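Local coordinates for muramoyltetrapeptide carboxypeptidase (Oxalobacter formigenes OXCC13, PDB 6UUK), which probably acts as a serine-type LD-carboxypeptidase of the S66 family, trimming muramoyl tetrapeptides of cell-wall peptidoglycan, at residues L123-Y127 and G150-F154; F244-I248 and L312-H316. One frame throughout, in Å; residues are numbered along the deposited sequence.

Interaction 1: L123-Y127 and G150-F154; sequences LRGGY and GHSDF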
# COMPACT_ATOMS: atom_id res chain seq x y z
N LEU B 123 -10.46 19.59 3.60
CA LEU B 123 -11.13 19.37 4.88
C LEU B 123 -10.46 18.24 5.65
O LEU B 123 -9.82 18.46 6.68
CB LEU B 123 -12.62 19.08 4.65
CG LEU B 123 -13.49 19.00 5.90
CD1 LEU B 123 -13.56 20.36 6.59
CD2 LEU B 123 -14.88 18.48 5.57
N ARG B 124 -10.61 17.01 5.17
CA ARG B 124 -10.01 15.84 5.79
C ARG B 124 -9.11 15.12 4.80
O ARG B 124 -9.06 15.44 3.61
CB ARG B 124 -11.08 14.87 6.32
CG ARG B 124 -11.55 15.18 7.72
CD ARG B 124 -12.12 13.95 8.40
NE ARG B 124 -12.34 14.16 9.83
CZ ARG B 124 -11.38 14.07 10.75
NH1 ARG B 124 -10.14 13.77 10.39
NH2 ARG B 124 -11.67 14.28 12.02
N GLY B 125 -8.38 14.13 5.31
CA GLY B 125 -7.51 13.31 4.49
C GLY B 125 -7.63 11.84 4.84
O GLY B 125 -6.62 11.14 4.96
N GLY B 126 -8.86 11.36 4.99
CA GLY B 126 -9.09 9.97 5.33
C GLY B 126 -9.86 9.21 4.26
O GLY B 126 -10.69 8.36 4.57
N TYR B 127 -9.59 9.54 2.99
CA TYR B 127 -10.21 8.88 1.85
C TYR B 127 -11.73 9.00 1.88
O TYR B 127 -12.28 9.87 2.56
CB TYR B 127 -9.80 7.40 1.79
CG TYR B 127 -10.16 6.69 0.51
CD1 TYR B 127 -9.24 6.55 -0.52
CD2 TYR B 127 -11.43 6.14 0.33
CE1 TYR B 127 -9.57 5.90 -1.69
CE2 TYR B 127 -11.76 5.49 -0.84
CZ TYR B 127 -10.83 5.37 -1.85
OH TYR B 127 -11.16 4.72 -3.01
N GLY B 150 -2.61 20.74 2.01
CA GLY B 150 -3.20 19.55 2.58
C GLY B 150 -2.15 18.47 2.77
O GLY B 150 -0.99 18.63 2.40
N HIS B 151 -2.59 17.37 3.36
CA HIS B 151 -1.72 16.22 3.61
C HIS B 151 -2.59 14.97 3.73
O HIS B 151 -3.79 15.00 3.41
CB HIS B 151 -0.86 16.45 4.86
CG HIS B 151 -1.66 16.51 6.13
ND1 HIS B 151 -2.20 17.69 6.61
CD2 HIS B 151 -1.99 15.55 7.02
CE1 HIS B 151 -2.85 17.44 7.74
NE2 HIS B 151 -2.73 16.16 8.01
N SER B 152 -1.99 13.88 4.18
CA SER B 152 -2.66 12.59 4.37
C SER B 152 -3.17 12.12 3.02
O SER B 152 -2.36 12.00 2.08
CB SER B 152 -3.72 12.73 5.47
OG SER B 152 -4.43 11.52 5.65
N ASP B 153 -4.47 11.85 2.85
CA ASP B 153 -4.99 11.40 1.56
C ASP B 153 -4.85 12.46 0.48
O ASP B 153 -4.85 12.12 -0.71
CB ASP B 153 -6.46 10.99 1.72
CG ASP B 153 -7.07 10.49 0.42
OD1 ASP B 153 -6.63 9.43 -0.07
OD2 ASP B 153 -7.99 11.16 -0.10
N PHE B 154 -4.71 13.73 0.86
CA PHE B 154 -4.56 14.80 -0.12
C PHE B 154 -3.22 14.76 -0.84
O PHE B 154 -3.03 15.52 -1.79
CB PHE B 154 -4.74 16.16 0.57
CG PHE B 154 -5.13 17.27 -0.37
CD1 PHE B 154 -6.38 17.29 -0.95
CD2 PHE B 154 -4.24 18.29 -0.65
CE1 PHE B 154 -6.75 18.30 -1.81
CE2 PHE B 154 -4.60 19.32 -1.51
CZ PHE B 154 -5.86 19.32 -2.09
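The amide of Asp153 reaches across to the carbonyl of Gly125, with N 3.1 Å from O. Ser152 turns its hydroxyl to the same oxygen, but the 2.3 Å modelled between Ser152 OG and Gly125 O is too short to trust in detail. Gly125 has no room for a side chain, since a CB there would run into Ser152 CB and the carbonyl O of His151. Ser152, the predicted nucleophile, sits at a sharp turn between strand 147-150 and helix 155-163, and its phi of 61° and psi of -124° are those of a nucleophile elbow. The turn is tied by Phe154 N to His151 O at 3.0 Å. Beyond it, Asp153 lays CB against Gly125 O at 3.2 Å and, with CG anti to its own N (chi1 -179°), swings the carboxylate alongside the backbone of Tyr127. Asp153 OD1 comes obliquely to Tyr127 CD1, 3.9 Å away, while OD2 bonds to the hydroxyl of Thr129. Replacing this aspartate with an alanine would probably leave the Thr129 hydroxyl without that acceptor and open a gap beside Tyr127. The far end of Tyr127 leads to the dimer interface, where OH makes a weak hydrogen bond to Glu256 of the second subunit.

Interaction 2: F244-I248 and L312-H316; sequences FVEDI and LPFGH
One polar bond crosses between Glu246 and His316: ND1 of His316 lies 2.9 Å from OE2 of Glu246, but the bond is weak and bent, with only 123° at the hydrogen. The oxygen comes to the edge of the imidazole, near its plane, and the carboxylate is turned 38° from the ring. Glu246 gets there by a folded chain, bent at chi2, which sets OE2 3.4 Å from CA of Gly315. Its other oxygen, OE1, has a weak hydrogen bond to Asn222.

The aromatic contacts flank this pair. Phe244 turns its edge toward the face of Phe314 in an offset edge-to-face stack, centroids 5.8 Å apart and planes at 84°. The methylene CG of Glu246 also touches Phe314, 3.6 Å from its CE2. At the other end Ile248 lays CD1 over one face of the His316 ring, a CH-pi contact 3.7 Å from the centroid, while its CG2 packs against His316 CB.

Purely apolar packing closes the far end, where CD2 of Leu312 rests 3.7 Å from CB of Phe244. The contact thus joins strand 242-248, a strand of the seven-stranded mixed sheet, to the loop that follows strand 308-310.

Glu246 and His316 are the predicted charge-relay residues, and the chemistry fits that role: the carboxylate engages ND1, Ile248 covers a ring face, and NE2 is left on the side turned away from Glu246.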
# COMPACT_ATOMS: atom_id res chain seq x y z
N PHE B 244 10.44 13.42 0.46
CA PHE B 244 10.11 13.32 1.88
C PHE B 244 8.83 12.51 2.05
O PHE B 244 7.92 12.57 1.23
CB PHE B 244 9.94 14.72 2.51
CG PHE B 244 8.74 15.48 2.01
CD1 PHE B 244 8.82 16.24 0.86
CD2 PHE B 244 7.54 15.45 2.70
CE1 PHE B 244 7.73 16.95 0.40
CE2 PHE B 244 6.44 16.15 2.24
CZ PHE B 244 6.54 16.90 1.09
N VAL B 245 8.78 11.74 3.14
CA VAL B 245 7.66 10.85 3.43
C VAL B 245 7.31 10.94 4.91
O VAL B 245 8.12 11.35 5.75
CB VAL B 245 7.95 9.39 3.04
CG1 VAL B 245 8.07 9.24 1.54
CG2 VAL B 245 9.21 8.89 3.74
N GLU B 246 6.08 10.54 5.22
CA GLU B 246 5.59 10.46 6.60
C GLU B 246 4.37 9.56 6.62
O GLU B 246 3.75 9.30 5.59
CB GLU B 246 5.27 11.85 7.16
CG GLU B 246 4.30 12.69 6.32
CD GLU B 246 2.85 12.30 6.53
OE1 GLU B 246 2.07 12.38 5.56
OE2 GLU B 246 2.49 11.91 7.66
N ASP B 247 4.02 9.09 7.82
CA ASP B 247 2.89 8.19 7.99
C ASP B 247 2.57 8.07 9.47
O ASP B 247 3.33 8.52 10.33
CB ASP B 247 3.17 6.82 7.38
CG ASP B 247 1.97 6.24 6.66
OD1 ASP B 247 0.83 6.60 7.01
OD2 ASP B 247 2.17 5.43 5.72
N ILE B 248 1.42 7.45 9.76
CA ILE B 248 0.99 7.15 11.12
C ILE B 248 0.31 5.79 11.14
O ILE B 248 -0.10 5.27 10.10
CB ILE B 248 0.04 8.22 11.70
CG1 ILE B 248 -1.06 8.56 10.69
CG2 ILE B 248 0.81 9.46 12.13
CD1 ILE B 248 -2.20 9.37 11.27
N LEU B 312 12.81 15.28 9.99
CA LEU B 312 11.93 16.28 9.39
C LEU B 312 10.68 16.46 10.25
O LEU B 312 9.94 15.49 10.47
CB LEU B 312 11.54 15.85 7.98
CG LEU B 312 10.60 16.78 7.21
CD1 LEU B 312 11.28 18.11 6.89
CD2 LEU B 312 10.11 16.12 5.93
N PRO B 313 10.41 17.68 10.74
CA PRO B 313 9.23 17.89 11.61
C PRO B 313 7.96 18.07 10.80
O PRO B 313 7.36 19.14 10.72
CB PRO B 313 9.63 19.14 12.40
CG PRO B 313 10.66 19.85 11.54
CD PRO B 313 11.09 18.94 10.42
N PHE B 314 7.53 16.98 10.16
CA PHE B 314 6.31 16.99 9.36
C PHE B 314 5.62 15.64 9.47
O PHE B 314 6.28 14.59 9.45
CB PHE B 314 6.61 17.31 7.89
CG PHE B 314 5.40 17.28 7.01
CD1 PHE B 314 4.50 18.33 7.02
CD2 PHE B 314 5.15 16.20 6.19
CE1 PHE B 314 3.38 18.31 6.21
CE2 PHE B 314 4.03 16.17 5.38
CZ PHE B 314 3.14 17.22 5.40
N GLY B 315 4.30 15.68 9.59
CA GLY B 315 3.51 14.47 9.71
C GLY B 315 2.16 14.78 10.32
O GLY B 315 1.72 15.93 10.32
N HIS B 316 1.53 13.73 10.85
CA HIS B 316 0.25 13.89 11.54
C HIS B 316 0.47 14.25 13.01
O HIS B 316 -0.07 13.61 13.91
CB HIS B 316 -0.59 12.63 11.40
CG HIS B 316 -0.95 12.30 9.98
ND1 HIS B 316 -0.02 11.88 9.06
CD2 HIS B 316 -2.14 12.33 9.34
CE1 HIS B 316 -0.63 11.66 7.90
NE2 HIS B 316 -1.91 11.93 8.05

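How the interactions relate
Interaction 1 carries the predicted nucleophile and interaction 2 the two predicted relay residues, so the presumed Ser-His-Glu triad is assembled only where the N- and C-terminal family regions meet. The two centres lie 13 Å apart, yet side chains touch: NE2 of His316 is 3.2 Å from CB of Ser152. The Ser152 OG atom is a little farther, 3.5 Å from NE2 of His316, though its modelled position is doubtful because of the very short contact to Gly125 O. His151 bridges as well, meeting the His316 ring edge-to-face, with CD2 of His151 3.8 Å from NE2 of His316, and placing its CB 4.1 Å from CZ of Phe314.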